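Local coordinates for protein TAF6 (Antonospora locustae, PDB 4ATG) that probably acts as a subunit of the general transcription factor TFIID, its C-terminal HEAT-repeat domain taking part in Taf6-Taf9 complex formation, at residues H3-E8 against L38-P43; D14-M19 against I29-K34; E61-C66 against K99-D104; G152-L157 against K183-L188; N163-V168 against D190-V195. All coordinates share one frame; numbering follows the deposited sequence.

Contact 1: H3-E8 against L38-P43; sequences HMLPKE and LQQLVP
Leu5 meets Leu41 and Gln40 at the N-terminal end of the HEAT-repeat solenoid, where the chain leading into helix 7-20 lies against the turn that enters helix 42-55. CB of Leu5 points toward residues 38-43. With CG anti to the carbonyl carbon (chi1 -72°), the branch continues that way: CG lies 4.3 Å from Leu41 CD2, and the two methyls beyond it divide the work. CD1 presses on Leu41 CD2 at 3.4 Å, a close fit for two methyl groups. CD2 rests 4.0 Å from the same Leu41 methyl and also reaches the Gln40 amide, its distance to Gln40 NE2 being 3.9 Å. Leu5 and Gln40 run side by side with their ends facing contrary ways, the extended glutamine chain carrying its amide over to Pro6, which occupies the N-cap position of helix 7-20. There Gln40 NE2 lies 4.2 Å from Pro6 CD. Leu41, buried, packs further against Tyr12 and Phe13 of helix 7-20, and Gln40 touches Leu9, while the proline and the glutamine stay exposed. The turn itself is gathered around Leu38 O, which accepts from Leu41 N at 2.8 Å and from Val42 N at 3.1 Å.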
# COMPACT_ATOMS: atom_id res chain seq x y z
N HIS A 3 15.32 19.01 -7.76
CA HIS A 3 15.91 20.28 -8.20
C HIS A 3 17.24 20.07 -8.95
O HIS A 3 17.74 20.98 -9.61
CB HIS A 3 16.10 21.22 -7.00
CG HIS A 3 16.94 20.61 -5.91
ND1 HIS A 3 18.29 20.85 -5.84
CD2 HIS A 3 16.60 19.74 -4.94
CE1 HIS A 3 18.73 20.16 -4.80
NE2 HIS A 3 17.75 19.47 -4.23
N MET A 4 17.81 18.85 -8.89
CA MET A 4 19.09 18.55 -9.54
C MET A 4 18.93 17.85 -10.89
O MET A 4 19.91 17.62 -11.59
CB MET A 4 19.95 17.67 -8.63
CG MET A 4 20.41 18.38 -7.36
SD MET A 4 20.73 17.17 -6.09
CE MET A 4 22.25 16.38 -6.74
N LEU A 5 17.69 17.51 -11.26
CA LEU A 5 17.41 16.84 -12.52
C LEU A 5 17.66 17.80 -13.70
O LEU A 5 17.46 19.00 -13.52
CB LEU A 5 15.92 16.45 -12.58
CG LEU A 5 15.45 15.31 -11.67
CD1 LEU A 5 13.95 15.38 -11.51
CD2 LEU A 5 15.89 13.96 -12.21
N PRO A 6 17.94 17.29 -14.93
CA PRO A 6 17.94 18.17 -16.12
C PRO A 6 16.57 18.85 -16.19
O PRO A 6 15.57 18.25 -15.75
CB PRO A 6 18.07 17.17 -17.28
CG PRO A 6 18.73 15.96 -16.68
CD PRO A 6 18.13 15.87 -15.31
N LYS A 7 16.54 20.11 -16.65
CA LYS A 7 15.37 21.00 -16.75
C LYS A 7 14.09 20.32 -17.25
O LYS A 7 13.06 20.44 -16.60
CB LYS A 7 15.70 22.24 -17.61
CG LYS A 7 14.60 23.30 -17.66
CD LYS A 7 14.45 23.82 -19.10
CE LYS A 7 13.49 24.98 -19.25
NZ LYS A 7 12.70 24.87 -20.51
N GLU A 8 14.16 19.64 -18.39
CA GLU A 8 12.98 18.97 -18.99
C GLU A 8 12.42 17.86 -18.12
O GLU A 8 11.21 17.62 -18.13
CB GLU A 8 13.29 18.45 -20.41
CG GLU A 8 14.27 17.28 -20.47
CD GLU A 8 15.75 17.60 -20.36
OE1 GLU A 8 16.13 18.80 -20.36
OE2 GLU A 8 16.54 16.63 -20.32
N LEU A 38 11.47 7.23 -17.75
CA LEU A 38 11.17 7.77 -16.41
C LEU A 38 12.07 7.26 -15.30
O LEU A 38 11.91 7.72 -14.16
CB LEU A 38 9.72 7.43 -16.00
CG LEU A 38 8.58 7.86 -16.93
CD1 LEU A 38 7.24 7.27 -16.44
CD2 LEU A 38 8.52 9.35 -17.03
N GLN A 39 12.98 6.29 -15.57
CA GLN A 39 13.78 5.70 -14.49
C GLN A 39 14.40 6.73 -13.50
O GLN A 39 14.33 6.53 -12.28
CB GLN A 39 14.84 4.71 -15.02
CG GLN A 39 15.47 3.85 -13.88
CD GLN A 39 14.51 2.86 -13.26
OE1 GLN A 39 13.45 2.56 -13.82
NE2 GLN A 39 14.88 2.24 -12.14
N GLN A 40 15.03 7.78 -14.03
CA GLN A 40 15.66 8.80 -13.17
C GLN A 40 14.65 9.47 -12.22
O GLN A 40 15.02 9.89 -11.12
CB GLN A 40 16.32 9.88 -14.02
CG GLN A 40 17.82 9.76 -14.19
CD GLN A 40 18.30 11.05 -14.82
OE1 GLN A 40 18.11 11.29 -16.01
NE2 GLN A 40 18.78 11.98 -14.01
N LEU A 41 13.39 9.59 -12.66
CA LEU A 41 12.32 10.22 -11.88
C LEU A 41 11.72 9.32 -10.83
O LEU A 41 11.14 9.81 -9.86
CB LEU A 41 11.19 10.70 -12.83
CG LEU A 41 11.57 11.81 -13.79
CD1 LEU A 41 10.34 12.33 -14.53
CD2 LEU A 41 12.14 12.95 -13.06
N VAL A 42 11.76 8.01 -11.07
CA VAL A 42 11.20 6.99 -10.15
C VAL A 42 11.45 7.25 -8.65
O VAL A 42 10.47 7.35 -7.91
CB VAL A 42 11.51 5.54 -10.62
CG1 VAL A 42 11.08 4.53 -9.54
CG2 VAL A 42 10.77 5.24 -11.92
N PRO A 43 12.70 7.37 -8.15
CA PRO A 43 12.87 7.62 -6.70
C PRO A 43 12.19 8.90 -6.21
O PRO A 43 11.71 8.95 -5.08
CB PRO A 43 14.41 7.72 -6.55
CG PRO A 43 14.92 7.99 -7.90
CD PRO A 43 14.01 7.24 -8.82

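Contact 2: D14-M19 against I29-K34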
# COMPACT_ATOMS: atom_id res chain seq x y z
N ASP A 14 7.38 17.87 -12.23
CA ASP A 14 6.48 18.86 -11.62
C ASP A 14 5.10 18.81 -12.25
O ASP A 14 4.11 18.94 -11.53
CB ASP A 14 7.06 20.28 -11.71
CG ASP A 14 8.31 20.50 -10.85
OD1 ASP A 14 8.56 19.69 -9.90
OD2 ASP A 14 9.02 21.48 -11.11
N LYS A 15 5.02 18.59 -13.59
CA LYS A 15 3.71 18.54 -14.30
C LYS A 15 2.85 17.37 -13.79
O LYS A 15 1.69 17.57 -13.46
CB LYS A 15 3.91 18.42 -15.82
CG LYS A 15 2.59 18.44 -16.59
CD LYS A 15 1.95 19.83 -16.43
CE LYS A 15 0.56 19.91 -16.95
NZ LYS A 15 -0.01 21.28 -16.70
N ILE A 16 3.43 16.17 -13.71
CA ILE A 16 2.71 14.99 -13.23
C ILE A 16 2.18 15.23 -11.82
O ILE A 16 1.03 14.91 -11.53
CB ILE A 16 3.60 13.72 -13.30
CG1 ILE A 16 3.93 13.34 -14.79
CG2 ILE A 16 2.96 12.53 -12.53
CD1 ILE A 16 2.72 13.00 -15.73
N LEU A 17 3.05 15.72 -10.94
CA LEU A 17 2.65 15.96 -9.55
C LEU A 17 1.50 16.96 -9.46
O LEU A 17 0.54 16.73 -8.70
CB LEU A 17 3.85 16.39 -8.70
CG LEU A 17 5.01 15.35 -8.58
CD1 LEU A 17 5.97 15.79 -7.57
CD2 LEU A 17 4.52 13.91 -8.34
N SER A 18 1.52 17.99 -10.30
CA SER A 18 0.48 19.02 -10.34
C SER A 18 -0.87 18.45 -10.81
O SER A 18 -1.90 19.08 -10.56
CB SER A 18 0.88 20.16 -11.27
OG SER A 18 0.65 19.80 -12.63
N MET A 19 -0.85 17.31 -11.52
CA MET A 19 -2.06 16.64 -12.05
C MET A 19 -2.75 15.74 -11.01
O MET A 19 -3.90 15.41 -11.19
CB MET A 19 -1.72 15.84 -13.32
CG MET A 19 -1.32 16.76 -14.52
SD MET A 19 -0.34 15.90 -15.78
CE MET A 19 -1.62 15.04 -16.65
N ILE A 29 -1.91 8.91 -13.99
CA ILE A 29 -1.84 7.47 -13.67
C ILE A 29 -1.45 6.71 -14.93
O ILE A 29 -0.55 5.86 -14.89
CB ILE A 29 -3.19 6.98 -13.06
CG1 ILE A 29 -3.42 7.61 -11.66
CG2 ILE A 29 -3.27 5.45 -12.99
CD1 ILE A 29 -4.88 7.49 -11.14
N GLU A 30 -2.09 7.03 -16.07
CA GLU A 30 -1.74 6.37 -17.35
C GLU A 30 -0.28 6.67 -17.72
O GLU A 30 0.43 5.75 -18.15
CB GLU A 30 -2.67 6.81 -18.50
CG GLU A 30 -2.36 6.14 -19.85
CD GLU A 30 -2.73 4.68 -20.04
OE1 GLU A 30 -3.09 4.00 -19.05
OE2 GLU A 30 -2.63 4.20 -21.19
N CYS A 31 0.16 7.96 -17.64
CA CYS A 31 1.54 8.34 -17.98
C CYS A 31 2.56 7.51 -17.22
O CYS A 31 3.56 7.13 -17.81
CB CYS A 31 1.79 9.82 -17.76
SG CYS A 31 0.93 10.90 -18.93
N LEU A 32 2.36 7.33 -15.91
CA LEU A 32 3.35 6.60 -15.09
C LEU A 32 3.38 5.10 -15.37
O LEU A 32 4.37 4.46 -15.05
CB LEU A 32 3.23 6.92 -13.59
CG LEU A 32 3.54 8.38 -13.16
CD1 LEU A 32 3.90 8.43 -11.70
CD2 LEU A 32 4.61 9.02 -14.02
N GLU A 33 2.34 4.56 -16.01
CA GLU A 33 2.34 3.16 -16.41
C GLU A 33 2.91 2.99 -17.81
O GLU A 33 3.46 1.94 -18.12
CB GLU A 33 0.91 2.59 -16.44
CG GLU A 33 0.97 1.07 -16.52
CD GLU A 33 -0.32 0.32 -16.74
OE1 GLU A 33 -1.38 0.83 -16.32
OE2 GLU A 33 -0.26 -0.80 -17.28
N LYS A 34 2.74 4.00 -18.69
CA LYS A 34 3.10 3.80 -20.09
C LYS A 34 4.36 4.47 -20.60
O LYS A 34 4.94 4.01 -21.59
CB LYS A 34 1.91 4.15 -21.01
CG LYS A 34 0.65 3.31 -20.78
CD LYS A 34 0.84 1.85 -21.19
CE LYS A 34 -0.36 1.00 -20.86
NZ LYS A 34 -0.17 -0.38 -21.37
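Two residues along the helix from Ile16, the side chain that reaches over to Cys31 and Leu32, Ser18 OG donates a hydrogen bond of 2.6 Å to Lys15 O. The hydroxyl comes at a C=O...O angle of 127° and is tilted 20° from the carbonyl plane; the bond folds the serine back onto its own helix 7-20. Ile16 points at helix 25-34 and forks: CD1 touches Cys31 CB at 3.9 Å, and CG2 meets Leu32 CD2 at 4.2 Å. The fork follows from its torsions, CG2 standing anti to the backbone N while CG1 stands anti to the carbonyl carbon (chi1 -66°), so that each branch has a partner of its own. Ile16 and Leu32 pass alongside, heading opposite ways. At Cys31, CB is the nearer atom, the sulfur lying only a little farther from the same methyl. Helices 7-20 and 25-34 are successive helices of the HEAT-repeat domain joined by a short turn, and Phe45 of helix 42-55 packs on both Ile16 and Leu32, while Leu69 of helix 60-75 also touches Leu32. Between these segments the contact is apolar, so it rests on burial and fit rather than on directional bonds.

Contact 3: E61-C66 against K99-D104; sequences EVLKTC and KSIVDD
Lys64 and Asp103 stand nearly perpendicular, the lysine running out from its helix in an extended chain while the carboxylate comes across its end. Their charged atoms stop short of a salt bridge, Lys64 NZ lying 4.1 Å from Asp103 OD2. A water fills the step: it accepts from Lys64 NZ at 2.8 Å and donates to Asp103 OD2 at 2.7 Å. The ammonium has a direct partner within its own helix, Glu61 OE2, which it meets at 3.0 Å on the syn side of the carboxylate, 17° out of its plane. In this part of the HEAT-repeat solenoid, helix 60-75 faces the loop between helices 85-97 and 104-121. Asp103 is the N-cap of the latter helix, its OD1 accepting from Asp105 N, while OD2 accepts from the water. Shortening Lys64 to an alanine would remove the ammonium and is likely to leave Glu61 without its salt-bridge mate and the water without its link to helix 60-75. Deeper in, Leu63 and Ile101 point at each other and meet at a slant, Leu63 CD1 lying 3.8 Å from Ile101 CG1. Val106 of helix 104-121 packs on both of these buried side chains.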
# COMPACT_ATOMS: atom_id res chain seq x y z
N GLU A 61 -9.83 10.46 -1.99
CA GLU A 61 -9.57 10.46 -3.43
C GLU A 61 -8.09 10.69 -3.75
O GLU A 61 -7.57 10.03 -4.65
CB GLU A 61 -10.53 11.41 -4.18
CG GLU A 61 -11.99 10.96 -4.07
CD GLU A 61 -12.26 9.51 -4.47
OE1 GLU A 61 -11.90 9.13 -5.61
OE2 GLU A 61 -12.78 8.75 -3.62
N VAL A 62 -7.40 11.53 -2.97
CA VAL A 62 -5.94 11.74 -3.17
C VAL A 62 -5.20 10.46 -2.82
O VAL A 62 -4.35 10.03 -3.60
CB VAL A 62 -5.39 12.98 -2.42
CG1 VAL A 62 -3.87 13.11 -2.55
CG2 VAL A 62 -6.07 14.26 -2.90
N LEU A 63 -5.59 9.80 -1.72
CA LEU A 63 -4.93 8.54 -1.31
C LEU A 63 -5.09 7.48 -2.38
O LEU A 63 -4.14 6.77 -2.71
CB LEU A 63 -5.48 8.03 0.03
CG LEU A 63 -5.18 8.88 1.28
CD1 LEU A 63 -5.84 8.30 2.48
CD2 LEU A 63 -3.70 8.97 1.55
N LYS A 64 -6.30 7.38 -2.97
CA LYS A 64 -6.55 6.42 -4.05
C LYS A 64 -5.69 6.68 -5.27
O LYS A 64 -5.17 5.73 -5.87
CB LYS A 64 -8.02 6.39 -4.45
CG LYS A 64 -8.91 5.77 -3.38
CD LYS A 64 -10.36 5.79 -3.84
CE LYS A 64 -11.31 5.52 -2.70
NZ LYS A 64 -12.71 5.75 -3.12
N THR A 65 -5.50 7.97 -5.64
CA THR A 65 -4.62 8.36 -6.75
C THR A 65 -3.18 7.97 -6.45
O THR A 65 -2.52 7.44 -7.33
CB THR A 65 -4.74 9.88 -7.04
OG1 THR A 65 -6.10 10.13 -7.39
CG2 THR A 65 -3.87 10.34 -8.20
N CYS A 66 -2.70 8.18 -5.21
CA CYS A 66 -1.32 7.82 -4.80
C CYS A 66 -1.07 6.34 -4.93
O CYS A 66 -0.05 5.94 -5.48
CB CYS A 66 -1.05 8.31 -3.39
SG CYS A 66 -0.94 10.11 -3.25
N LYS A 99 -3.85 5.15 11.26
CA LYS A 99 -4.91 5.45 12.23
C LYS A 99 -5.84 6.58 11.81
O LYS A 99 -6.97 6.63 12.26
CB LYS A 99 -4.34 5.71 13.65
CG LYS A 99 -3.46 6.95 13.80
CD LYS A 99 -2.88 7.06 15.21
CE LYS A 99 -1.98 8.25 15.37
NZ LYS A 99 -1.52 8.40 16.77
N SER A 100 -5.35 7.51 10.96
CA SER A 100 -6.14 8.68 10.57
C SER A 100 -7.03 8.49 9.33
O SER A 100 -7.85 9.36 9.03
CB SER A 100 -5.23 9.90 10.42
OG SER A 100 -4.39 10.04 11.55
N ILE A 101 -6.88 7.35 8.63
CA ILE A 101 -7.68 7.06 7.43
C ILE A 101 -9.11 6.67 7.83
O ILE A 101 -9.30 5.79 8.67
CB ILE A 101 -6.98 6.01 6.54
CG1 ILE A 101 -5.70 6.61 5.92
CG2 ILE A 101 -7.93 5.43 5.46
CD1 ILE A 101 -4.70 5.63 5.55
N VAL A 102 -10.11 7.33 7.24
CA VAL A 102 -11.51 7.08 7.57
C VAL A 102 -12.24 6.19 6.57
O VAL A 102 -13.28 5.64 6.90
CB VAL A 102 -12.32 8.36 7.95
CG1 VAL A 102 -11.81 8.98 9.25
CG2 VAL A 102 -12.32 9.39 6.83
N ASP A 103 -11.67 6.02 5.35
CA ASP A 103 -12.29 5.24 4.30
C ASP A 103 -11.75 3.81 4.22
O ASP A 103 -10.57 3.62 3.95
CB ASP A 103 -12.09 5.97 2.95
CG ASP A 103 -13.07 5.60 1.85
OD1 ASP A 103 -13.65 4.50 1.91
OD2 ASP A 103 -13.23 6.40 0.91
N ASP A 104 -12.63 2.79 4.41
CA ASP A 104 -12.25 1.37 4.32
C ASP A 104 -11.77 1.00 2.92
O ASP A 104 -10.95 0.10 2.78
CB ASP A 104 -13.42 0.45 4.71
CG ASP A 104 -13.67 0.36 6.20
OD1 ASP A 104 -12.79 0.78 6.99
OD2 ASP A 104 -14.72 -0.19 6.58
O HOH W 1 -14.55 5.19 -1.08

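Contact 4: G152-L157 against K183-L188; sequences GALYCL and KKVTNL
Leu188 drives one methyl into the backbone of the neighbouring helix, and this is the tight part of the contact. Its CD2 lies 3.5 Å from Tyr155 N and 3.7 Å from Leu154 CG, seated where the two residues join. Leu154 and Leu188 lie flank to flank, their tips oppositely directed; CG of Leu154, anti to the backbone N (chi1 -177°), brings CD2 across to Val185 and Leu188. There Leu154 CD2 lies 3.9 Å from Val185 CG1 and 3.8 Å from Val185 O. The axes of segments 152-157 and 183-188 run nearly parallel, 11° apart, at a closest approach of 10.0 Å. This pairing of alternate helices, with helix 162-179 between them in the chain, fits the alpha-solenoid layering of a HEAT-repeat domain. Ile169 of that intervening helix closes on Leu154, and Tyr176 on Val185. Unlike its tightly held backbone, the Tyr155 side chain is looser and partly exposed: CB touches Leu188 CD2 at 4.0 Å, Leu188 CD1 sits at the ring edge, near its plane, and Lys108 and Ala111 of helix 104-121 pack on it. Lys184, which takes no part in the packing, forms salt bridges with Asp104 and Asp148 and a cation-pi contact with Tyr151.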
# COMPACT_ATOMS: atom_id res chain seq x y z
N GLY A 152 -7.91 -3.19 8.65
CA GLY A 152 -7.07 -3.08 7.46
C GLY A 152 -6.00 -4.16 7.48
O GLY A 152 -5.82 -4.88 6.49
N ALA A 153 -5.31 -4.30 8.62
CA ALA A 153 -4.24 -5.29 8.80
C ALA A 153 -4.75 -6.71 8.56
O ALA A 153 -4.13 -7.44 7.78
CB ALA A 153 -3.64 -5.18 10.19
N LEU A 154 -5.90 -7.08 9.15
CA LEU A 154 -6.49 -8.41 8.95
C LEU A 154 -6.95 -8.62 7.49
O LEU A 154 -6.71 -9.69 6.94
CB LEU A 154 -7.67 -8.66 9.91
CG LEU A 154 -8.30 -10.07 9.81
CD1 LEU A 154 -7.25 -11.19 10.03
CD2 LEU A 154 -9.46 -10.22 10.77
N TYR A 155 -7.59 -7.61 6.89
CA TYR A 155 -8.04 -7.70 5.49
C TYR A 155 -6.85 -8.02 4.60
O TYR A 155 -6.95 -8.92 3.78
CB TYR A 155 -8.71 -6.40 5.01
CG TYR A 155 -9.19 -6.53 3.59
CD1 TYR A 155 -10.39 -7.17 3.30
CD2 TYR A 155 -8.42 -6.08 2.52
CE1 TYR A 155 -10.82 -7.36 1.99
CE2 TYR A 155 -8.84 -6.26 1.20
CZ TYR A 155 -10.04 -6.90 0.94
OH TYR A 155 -10.48 -7.07 -0.34
N CYS A 156 -5.73 -7.30 4.78
CA CYS A 156 -4.53 -7.53 3.97
C CYS A 156 -4.00 -8.95 4.16
O CYS A 156 -3.79 -9.63 3.16
CB CYS A 156 -3.45 -6.49 4.25
SG CYS A 156 -2.09 -6.52 3.06
N LEU A 157 -3.86 -9.42 5.43
CA LEU A 157 -3.43 -10.79 5.70
C LEU A 157 -4.33 -11.80 5.01
O LEU A 157 -3.84 -12.77 4.40
CB LEU A 157 -3.47 -11.06 7.21
CG LEU A 157 -2.31 -10.47 8.04
CD1 LEU A 157 -2.58 -10.61 9.53
CD2 LEU A 157 -0.97 -11.18 7.71
N LYS A 183 -15.80 -5.74 17.03
CA LYS A 183 -16.87 -6.31 16.19
C LYS A 183 -16.62 -6.31 14.69
O LYS A 183 -16.84 -7.34 14.04
CB LYS A 183 -18.24 -5.68 16.53
CG LYS A 183 -18.71 -5.91 17.97
CD LYS A 183 -19.28 -7.31 18.22
CE LYS A 183 -19.57 -7.55 19.68
NZ LYS A 183 -19.96 -8.96 19.94
N LYS A 184 -16.12 -5.20 14.13
CA LYS A 184 -15.84 -5.10 12.70
C LYS A 184 -14.71 -6.07 12.31
O LYS A 184 -14.71 -6.60 11.19
CB LYS A 184 -15.47 -3.66 12.33
CG LYS A 184 -15.50 -3.34 10.85
CD LYS A 184 -14.59 -2.16 10.57
CE LYS A 184 -15.14 -1.32 9.45
NZ LYS A 184 -14.38 -0.06 9.31
N VAL A 185 -13.75 -6.29 13.23
CA VAL A 185 -12.61 -7.19 13.01
C VAL A 185 -13.09 -8.64 13.16
O VAL A 185 -12.81 -9.45 12.29
CB VAL A 185 -11.40 -6.85 13.93
CG1 VAL A 185 -10.22 -7.78 13.66
CG2 VAL A 185 -10.97 -5.39 13.76
N THR A 186 -13.82 -8.96 14.24
CA THR A 186 -14.35 -10.32 14.44
C THR A 186 -15.29 -10.73 13.33
O THR A 186 -15.30 -11.90 12.96
CB THR A 186 -14.95 -10.52 15.84
OG1 THR A 186 -16.15 -9.76 15.94
CG2 THR A 186 -13.98 -10.16 16.94
N ASN A 187 -16.08 -9.78 12.77
CA ASN A 187 -16.98 -10.06 11.63
C ASN A 187 -16.17 -10.50 10.42
O ASN A 187 -16.53 -11.47 9.76
CB ASN A 187 -17.86 -8.86 11.27
CG ASN A 187 -19.07 -8.69 12.16
OD1 ASN A 187 -19.50 -9.60 12.89
ND2 ASN A 187 -19.68 -7.51 12.11
N LEU A 188 -15.05 -9.81 10.15
CA LEU A 188 -14.17 -10.15 9.04
C LEU A 188 -13.52 -11.52 9.30
O LEU A 188 -13.49 -12.37 8.43
CB LEU A 188 -13.06 -9.07 8.87
CG LEU A 188 -11.96 -9.37 7.82
CD1 LEU A 188 -12.56 -9.56 6.40
CD2 LEU A 188 -10.90 -8.26 7.81

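Contact 5: N163-V168 against D190-V195; sequences NVVNTV and DNVLNV
Consecutive helices at the C-terminal end of the solenoid, 162-179 and 183-194, meet here through a small patch of branched aliphatic side chains, Val165 facing Val192 and Leu193. Val165 carries the contact on its side, pointing toward the other helix. Its CG1, anti to the backbone N (chi1 169°), approaches Val192 CG1 at 3.9 Å, and its CG2 lies 4.2 Å from that same methyl, so Val192 CG1 sits against both branches of Val165. Val192 points back toward Val165, and the two side chains meet at an angle rather than end on. Leu193 comes from the flank: it leaves its helix to one side of Val165, but its outer end swings nearer and brings CD2 to 4.4 Å from Val165 CG1, a looser touch. Leu193 also packs along helix 162-179 on Ile169, Arg170 and Ala173, whereas Val192 leans on Ser158 of helix 147-160. Within helix 162-179, next to the contact, Asn163 O is gripped twice by one residue, by Thr167 N at 2.8 Å and by Thr167 OG1 at 2.7 Å. The two donors reach it from opposite faces of the carbonyl plane, the hydroxyl tilted 28° from it. Val165 opens the wider pi-type turn 165-168, which also includes Thr167. All three touching side chains are partly exposed, as suits the end of the domain, and the packing of successive helices through aliphatic side chains is consistent with a HEAT-repeat alpha-solenoid.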
# COMPACT_ATOMS: atom_id res chain seq x y z
N ASN A 163 -1.99 -20.14 2.79
CA ASN A 163 -0.99 -20.49 3.80
C ASN A 163 -0.86 -19.42 4.88
O ASN A 163 -0.65 -19.76 6.04
CB ASN A 163 0.37 -20.86 3.19
CG ASN A 163 1.31 -21.48 4.19
OD1 ASN A 163 2.27 -20.86 4.65
ND2 ASN A 163 1.04 -22.72 4.60
N VAL A 164 -1.06 -18.13 4.53
CA VAL A 164 -1.04 -17.04 5.51
C VAL A 164 -2.33 -17.13 6.36
O VAL A 164 -2.28 -16.99 7.58
CB VAL A 164 -0.85 -15.64 4.85
CG1 VAL A 164 -1.11 -14.52 5.85
CG2 VAL A 164 0.55 -15.50 4.23
N VAL A 165 -3.48 -17.37 5.72
CA VAL A 165 -4.76 -17.55 6.44
C VAL A 165 -4.58 -18.69 7.46
O VAL A 165 -4.91 -18.52 8.64
CB VAL A 165 -5.96 -17.80 5.48
CG1 VAL A 165 -7.22 -18.24 6.23
CG2 VAL A 165 -6.26 -16.57 4.63
N ASN A 166 -4.01 -19.81 7.02
CA ASN A 166 -3.82 -21.00 7.86
C ASN A 166 -2.76 -20.88 8.92
O ASN A 166 -2.94 -21.41 10.02
CB ASN A 166 -3.65 -22.25 6.99
CG ASN A 166 -4.91 -22.65 6.28
OD1 ASN A 166 -6.02 -22.53 6.81
ND2 ASN A 166 -4.77 -23.15 5.07
N THR A 167 -1.65 -20.21 8.62
CA THR A 167 -0.62 -20.04 9.64
C THR A 167 -1.03 -18.88 10.54
O THR A 167 -1.71 -19.13 11.54
CB THR A 167 0.80 -20.06 9.06
OG1 THR A 167 0.94 -19.05 8.06
CG2 THR A 167 1.18 -21.42 8.49
N VAL A 168 -0.80 -17.64 10.10
CA VAL A 168 -1.06 -16.37 10.79
C VAL A 168 -2.48 -16.17 11.37
O VAL A 168 -2.62 -15.95 12.57
CB VAL A 168 -0.57 -15.14 9.97
CG1 VAL A 168 -0.61 -13.86 10.79
CG2 VAL A 168 0.84 -15.35 9.40
N ASP A 190 -14.54 -14.04 11.20
CA ASP A 190 -15.52 -15.13 11.04
C ASP A 190 -15.74 -15.47 9.55
O ASP A 190 -15.81 -16.65 9.21
CB ASP A 190 -16.85 -14.78 11.73
CG ASP A 190 -16.85 -14.90 13.25
OD1 ASP A 190 -15.93 -15.54 13.81
OD2 ASP A 190 -17.80 -14.37 13.88
N ASN A 191 -15.79 -14.45 8.66
CA ASN A 191 -15.95 -14.65 7.21
C ASN A 191 -14.72 -15.33 6.60
O ASN A 191 -14.85 -16.24 5.79
CB ASN A 191 -16.24 -13.31 6.50
CG ASN A 191 -17.58 -12.70 6.87
OD1 ASN A 191 -18.50 -13.37 7.33
ND2 ASN A 191 -17.73 -11.40 6.66
N VAL A 192 -13.51 -14.89 7.00
CA VAL A 192 -12.25 -15.44 6.48
C VAL A 192 -12.09 -16.92 6.84
O VAL A 192 -11.71 -17.72 6.00
CB VAL A 192 -11.04 -14.59 6.96
CG1 VAL A 192 -9.70 -15.26 6.64
CG2 VAL A 192 -11.10 -13.19 6.34
N LEU A 193 -12.34 -17.26 8.10
CA LEU A 193 -12.17 -18.62 8.61
C LEU A 193 -13.22 -19.63 8.15
O LEU A 193 -13.00 -20.84 8.28
CB LEU A 193 -12.01 -18.61 10.12
CG LEU A 193 -10.74 -17.87 10.62
CD1 LEU A 193 -10.67 -17.91 12.10
CD2 LEU A 193 -9.44 -18.48 10.02
N ASN A 194 -14.35 -19.16 7.63
CA ASN A 194 -15.41 -20.03 7.10
C ASN A 194 -15.06 -20.58 5.70
O ASN A 194 -15.61 -21.60 5.28
CB ASN A 194 -16.77 -19.34 7.15
CG ASN A 194 -17.32 -19.17 8.56
OD1 ASN A 194 -17.03 -19.95 9.47
ND2 ASN A 194 -18.10 -18.12 8.77
N VAL A 195 -14.13 -19.93 5.02
CA VAL A 195 -13.57 -20.27 3.71
C VAL A 195 -12.21 -20.95 4.00
O VAL A 195 -11.89 -22.00 3.44
CB VAL A 195 -13.39 -19.01 2.81
CG1 VAL A 195 -12.62 -19.31 1.55
CG2 VAL A 195 -14.74 -18.37 2.46

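Contacts 1 and 2 share helix 7-20 at one end of the solenoid and touch through Leu38, contact 2 being nested within the loop that contact 1 closes. Contacts 4 and 5 share helix 183-194 at the other end, on the opposite side of the chain's centre, and interlock along the chain. Contact 3 lies between, with its centre nearest the middle, and joins to contact 4 by the salt bridge of Asp104 with Lys184. Contact 2 is buried, contacts 1, 3 and 4 are partly so, and contact 5 lies at the surface. Carbon meets carbon in all five; in contact 3 a water-linked charged pair is added.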